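Local coordinates for mitochondrial edited mRNA stability factor 1 (Trypanosoma brucei, PDB 6NL1), which processes the 5' ends of mitochondrial mRNAs, has a Nudix domain and probably acts on the 5' phosphates of edited transcripts to influence their stability, at residues Thr129-Tyr139 and Asp171-Gly182. Residues are numbered along the deposited sequence; the frame is centred on the assembly and turned at random.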
loop_
_atom_site.group_PDB
_atom_site.type_symbol
_atom_site.label_atom_id
_atom_site.label_comp_id
_atom_site.label_asym_id
_atom_site.label_seq_id
_atom_site.Cartn_x
_atom_site.Cartn_y
_atom_site.Cartn_z
ATOM N N THR A 129 -8.654 -19.098 -0.056
ATOM C CA THR A 129 -9.871 -19.780 -0.482
ATOM C C THR A 129 -9.871 -20.224 -1.947
ATOM O O THR A 129 -10.737 -20.994 -2.361
ATOM C CB THR A 129 -11.127 -18.874 -0.274
ATOM O OG1 THR A 129 -11.079 -17.766 -1.188
ATOM C CG2 THR A 129 -11.204 -18.350 1.163
ATOM N N GLY A 130 -8.933 -19.720 -2.742
ATOM C CA GLY A 130 -8.938 -20.000 -4.172
ATOM C C GLY A 130 -9.837 -19.080 -4.986
ATOM O O GLY A 130 -9.821 -19.110 -6.220
ATOM N N VAL A 131 -10.620 -18.252 -4.305
ATOM C CA VAL A 131 -11.560 -17.363 -4.991
ATOM C C VAL A 131 -10.875 -16.168 -5.646
ATOM O O VAL A 131 -10.034 -15.500 -5.045
ATOM C CB VAL A 131 -12.657 -16.857 -4.022
ATOM C CG1 VAL A 131 -13.468 -15.699 -4.651
ATOM C CG2 VAL A 131 -13.558 -18.022 -3.615
ATOM N N HIS A 132 -11.230 -15.911 -6.895
ATOM C CA HIS A 132 -10.708 -14.755 -7.598
ATOM C C HIS A 132 -11.696 -13.583 -7.511
ATOM O O HIS A 132 -12.885 -13.733 -7.789
ATOM C CB HIS A 132 -10.418 -15.101 -9.055
ATOM C CG HIS A 132 -9.910 -13.946 -9.858
ATOM N ND1 HIS A 132 -8.597 -13.544 -9.827
ATOM C CD2 HIS A 132 -10.540 -13.114 -10.724
ATOM C CE1 HIS A 132 -8.435 -12.504 -10.625
ATOM N NE2 HIS A 132 -9.597 -12.225 -11.182
ATOM N N ILE A 133 -11.182 -12.417 -7.136
ATOM C CA ILE A 133 -11.990 -11.208 -6.964
ATOM C C ILE A 133 -11.698 -10.144 -8.028
ATOM O O ILE A 133 -10.545 -9.838 -8.326
ATOM C CB ILE A 133 -11.750 -10.610 -5.568
ATOM C CG1 ILE A 133 -12.427 -11.485 -4.510
ATOM C CG2 ILE A 133 -12.248 -9.181 -5.491
ATOM C CD1 ILE A 133 -11.977 -11.181 -3.100
ATOM N N GLU A 134 -12.759 -9.585 -8.593
ATOM C CA GLU A 134 -12.648 -8.528 -9.589
ATOM C C GLU A 134 -13.584 -7.387 -9.172
ATOM O O GLU A 134 -14.685 -7.644 -8.692
ATOM C CB GLU A 134 -13.048 -9.088 -10.964
ATOM C CG GLU A 134 -12.425 -8.403 -12.160
ATOM C CD GLU A 134 -10.944 -8.683 -12.299
ATOM O OE1 GLU A 134 -10.571 -9.851 -12.523
ATOM O OE2 GLU A 134 -10.152 -7.727 -12.184
ATOM N N LEU A 135 -13.142 -6.140 -9.334
ATOM C CA LEU A 135 -13.947 -4.964 -8.977
ATOM C C LEU A 135 -14.109 -4.037 -10.168
ATOM O O LEU A 135 -13.219 -3.947 -11.004
ATOM C CB LEU A 135 -13.260 -4.134 -7.884
ATOM C CG LEU A 135 -13.231 -4.559 -6.426
ATOM C CD1 LEU A 135 -12.403 -5.813 -6.263
ATOM C CD2 LEU A 135 -12.654 -3.418 -5.610
ATOM N N GLU A 136 -15.215 -3.303 -10.212
ATOM C CA GLU A 136 -15.395 -2.260 -11.223
ATOM C C GLU A 136 -16.314 -1.184 -10.667
ATOM O O GLU A 136 -17.190 -1.469 -9.852
ATOM C CB GLU A 136 -16.011 -2.840 -12.511
ATOM C CG GLU A 136 -17.464 -3.320 -12.308
ATOM C CD GLU A 136 -18.032 -4.129 -13.476
ATOM O OE1 GLU A 136 -17.267 -4.516 -14.386
ATOM O OE2 GLU A 136 -19.262 -4.381 -13.478
ATOM N N PRO A 137 -16.124 0.060 -11.107
ATOM C CA PRO A 137 -17.121 1.074 -10.763
ATOM C C PRO A 137 -18.426 0.712 -11.463
ATOM O O PRO A 137 -18.429 0.362 -12.635
ATOM C CB PRO A 137 -16.536 2.364 -11.352
ATOM C CG PRO A 137 -15.067 2.063 -11.581
ATOM C CD PRO A 137 -15.035 0.603 -11.930
ATOM N N THR A 138 -19.530 0.788 -10.739
ATOM C CA THR A 138 -20.833 0.483 -11.307
ATOM C C THR A 138 -21.314 1.547 -12.302
ATOM O O THR A 138 -22.010 1.233 -13.251
ATOM C CB THR A 138 -21.861 0.350 -10.183
ATOM O OG1 THR A 138 -21.302 -0.467 -9.146
ATOM C CG2 THR A 138 -23.167 -0.259 -10.709
ATOM N N TYR A 139 -20.943 2.803 -12.071
ATOM C CA TYR A 139 -21.362 3.914 -12.936
ATOM C C TYR A 139 -20.160 4.776 -13.288
ATOM O O TYR A 139 -20.051 5.909 -12.815
ATOM C CB TYR A 139 -22.420 4.780 -12.237
ATOM C CG TYR A 139 -23.591 3.978 -11.714
ATOM C CD1 TYR A 139 -24.479 3.362 -12.590
ATOM C CD2 TYR A 139 -23.808 3.831 -10.351
ATOM C CE1 TYR A 139 -25.547 2.620 -12.122
ATOM C CE2 TYR A 139 -24.884 3.088 -9.870
ATOM C CZ TYR A 139 -25.744 2.486 -10.764
ATOM O OH TYR A 139 -26.800 1.744 -10.302
ATOM N N ASP A 171 -19.941 3.884 -6.136
ATOM C CA ASP A 171 -20.561 2.571 -6.295
ATOM C C ASP A 171 -19.592 1.577 -6.935
ATOM O O ASP A 171 -19.008 1.850 -7.987
ATOM C CB ASP A 171 -21.822 2.664 -7.148
ATOM C CG ASP A 171 -22.899 3.496 -6.494
ATOM O OD1 ASP A 171 -23.549 2.981 -5.562
ATOM O OD2 ASP A 171 -23.090 4.662 -6.904
ATOM N N ILE A 172 -19.441 0.422 -6.300
ATOM C CA ILE A 172 -18.527 -0.606 -6.774
ATOM C C ILE A 172 -19.242 -1.946 -6.876
ATOM O O ILE A 172 -19.968 -2.343 -5.962
ATOM C CB ILE A 172 -17.296 -0.757 -5.849
ATOM C CG1 ILE A 172 -16.523 0.570 -5.757
ATOM C CG2 ILE A 172 -16.370 -1.897 -6.357
ATOM C CD1 ILE A 172 -15.791 0.982 -7.063
ATOM N N THR A 173 -19.060 -2.626 -8.003
ATOM C CA THR A 173 -19.569 -3.984 -8.148
ATOM C C THR A 173 -18.395 -4.944 -8.021
ATOM O O THR A 173 -17.412 -4.835 -8.762
ATOM C CB THR A 173 -20.256 -4.197 -9.512
ATOM O OG1 THR A 173 -21.247 -3.183 -9.709
ATOM C CG2 THR A 173 -20.918 -5.568 -9.571
ATOM N N VAL A 174 -18.496 -5.874 -7.077
ATOM C CA VAL A 174 -17.449 -6.859 -6.843
ATOM C C VAL A 174 -17.904 -8.220 -7.345
ATOM O O VAL A 174 -19.001 -8.664 -7.023
ATOM C CB VAL A 174 -17.115 -6.960 -5.340
ATOM C CG1 VAL A 174 -16.067 -8.039 -5.084
ATOM C CG2 VAL A 174 -16.667 -5.607 -4.799
ATOM N N TYR A 175 -17.069 -8.877 -8.143
ATOM C CA TYR A 175 -17.376 -10.226 -8.608
ATOM C C TYR A 175 -16.463 -11.252 -7.949
ATOM O O TYR A 175 -15.269 -11.009 -7.777
ATOM C CB TYR A 175 -17.227 -10.335 -10.121
ATOM C CG TYR A 175 -18.155 -9.452 -10.911
ATOM C CD1 TYR A 175 -19.336 -9.953 -11.449
ATOM C CD2 TYR A 175 -17.846 -8.117 -11.129
ATOM C CE1 TYR A 175 -20.175 -9.145 -12.175
ATOM C CE2 TYR A 175 -18.675 -7.308 -11.851
ATOM C CZ TYR A 175 -19.834 -7.815 -12.368
ATOM O OH TYR A 175 -20.654 -6.984 -13.091
ATOM N N LEU A 176 -17.033 -12.399 -7.592
ATOM C CA LEU A 176 -16.266 -13.496 -7.021
ATOM C C LEU A 176 -16.395 -14.713 -7.927
ATOM O O LEU A 176 -17.504 -15.098 -8.307
ATOM C CB LEU A 176 -16.765 -13.850 -5.616
ATOM C CG LEU A 176 -16.993 -12.765 -4.546
ATOM C CD1 LEU A 176 -17.393 -13.428 -3.240
ATOM C CD2 LEU A 176 -15.779 -11.908 -4.328
ATOM N N PHE A 177 -15.252 -15.303 -8.274
ATOM C CA PHE A 177 -15.197 -16.521 -9.082
ATOM C C PHE A 177 -14.504 -17.620 -8.291
ATOM O O PHE A 177 -13.356 -17.463 -7.866
ATOM C CB PHE A 177 -14.395 -16.283 -10.365
ATOM C CG PHE A 177 -14.874 -15.124 -11.178
ATOM C CD1 PHE A 177 -15.783 -15.312 -12.201
ATOM C CD2 PHE A 177 -14.415 -13.839 -10.910
ATOM C CE1 PHE A 177 -16.226 -14.239 -12.957
ATOM C CE2 PHE A 177 -14.851 -12.763 -11.657
ATOM C CZ PHE A 177 -15.759 -12.961 -12.684
ATOM N N GLY A 178 -15.190 -18.734 -8.092
ATOM C CA GLY A 178 -14.580 -19.858 -7.413
ATOM C C GLY A 178 -15.555 -20.990 -7.229
ATOM O O GLY A 178 -16.615 -20.995 -7.853
ATOM N N SER A 179 -15.194 -21.950 -6.379
ATOM C CA SER A 179 -16.101 -23.040 -6.018
ATOM C C SER A 179 -17.144 -22.540 -5.015
ATOM O O SER A 179 -16.955 -21.492 -4.386
ATOM C CB SER A 179 -15.311 -24.192 -5.399
ATOM O OG SER A 179 -14.767 -23.803 -4.148
ATOM N N GLU A 180 -18.233 -23.288 -4.851
ATOM C CA GLU A 180 -19.270 -22.933 -3.879
ATOM C C GLU A 180 -18.689 -22.838 -2.470
ATOM O O GLU A 180 -19.030 -21.938 -1.698
ATOM C CB GLU A 180 -20.397 -23.971 -3.880
ATOM C CG GLU A 180 -21.186 -24.062 -5.183
ATOM C CD GLU A 180 -22.342 -23.073 -5.251
ATOM O OE1 GLU A 180 -22.236 -21.977 -4.659
ATOM O OE2 GLU A 180 -23.363 -23.400 -5.896
ATOM N N ARG A 181 -17.808 -23.778 -2.146
ATOM C CA ARG A 181 -17.179 -23.829 -0.831
ATOM C C ARG A 181 -16.179 -22.694 -0.649
ATOM O O ARG A 181 -16.133 -22.061 0.403
ATOM C CB ARG A 181 -16.474 -25.174 -0.637
ATOM C CG ARG A 181 -15.861 -25.368 0.742
ATOM C CD ARG A 181 -15.216 -26.746 0.856
ATOM N NE ARG A 181 -16.089 -27.795 0.329
ATOM C CZ ARG A 181 -15.809 -29.094 0.357
ATOM N NH1 ARG A 181 -14.673 -29.517 0.895
ATOM N NH2 ARG A 181 -16.667 -29.971 -0.148
ATOM N N GLY A 182 -15.361 -22.453 -1.673
ATOM C CA GLY A 182 -14.434 -21.335 -1.650
ATOM C C GLY A 182 -15.182 -20.022 -1.465
ATOM O O GLY A 182 -14.797 -19.186 -0.650
HETATM O O HOH W 1 -12.519 -21.365 -4.932
HETATM O O HOH W 2 -10.793 -18.737 -8.987
HETATM O O HOH W 3 -21.427 -3.331 -12.611
HETATM O O HOH W 4 -19.507 3.882 -9.813
#
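Glu136 sets its CG between the backbone N and the carbonyl carbon (chi1 67°) and then runs extended, which carries its carboxylate across to the ring edge of Tyr175. There OE2 of Glu136 lies in the ring plane, 3.0 Å from Tyr175 OH and 3.4 Å from CE2, with carboxylate and ring nearly perpendicular at 83°. A water links the same OE2 to Thr173 OG1, and Arg92 forms a salt bridge with this carboxylate. Beside it, Thr138 and Thr173 both turn their hydroxyls anti to the carbonyl carbon, bringing the two OG1 atoms to 2.8 Å, where Gln105 bonds to both.

Apart from Thr138, which follows directly on strand 132-137, these groups sit on antiparallel strands 132-137 and 171-178, the former at the edge of a four-stranded sheet and the latter next to it, bonded on its other side to strand 100-107. Paired backbone bonds at His132–Phe177, Glu134–Tyr175 and Glu136–Thr173 fix the register; between the first pair, His132 N reaches Phe177 O at 2.8 Å. Opposite the Glu136 face, Ile133 and Leu176 lie side by side, tightly packed with CG1 of Ile133 3.4 Å from CD2 of Leu176, while Leu135 CG meets Val174 CG2 at 3.9 Å; Ala111 of helix 108-111 covers Leu135 and Val174. Past the strands, Val131 CG2 presses on Gly182 C at 3.4 Å, where the helix begins behind its Ser179 N-cap. Back on the Glu136 face, His132 NE2 donates to Glu134 OE1 from above the carboxylate plane, ND1 is hydrogen-bonded to Lys126 NZ, and the imidazole edge meets CD2 of Phe177.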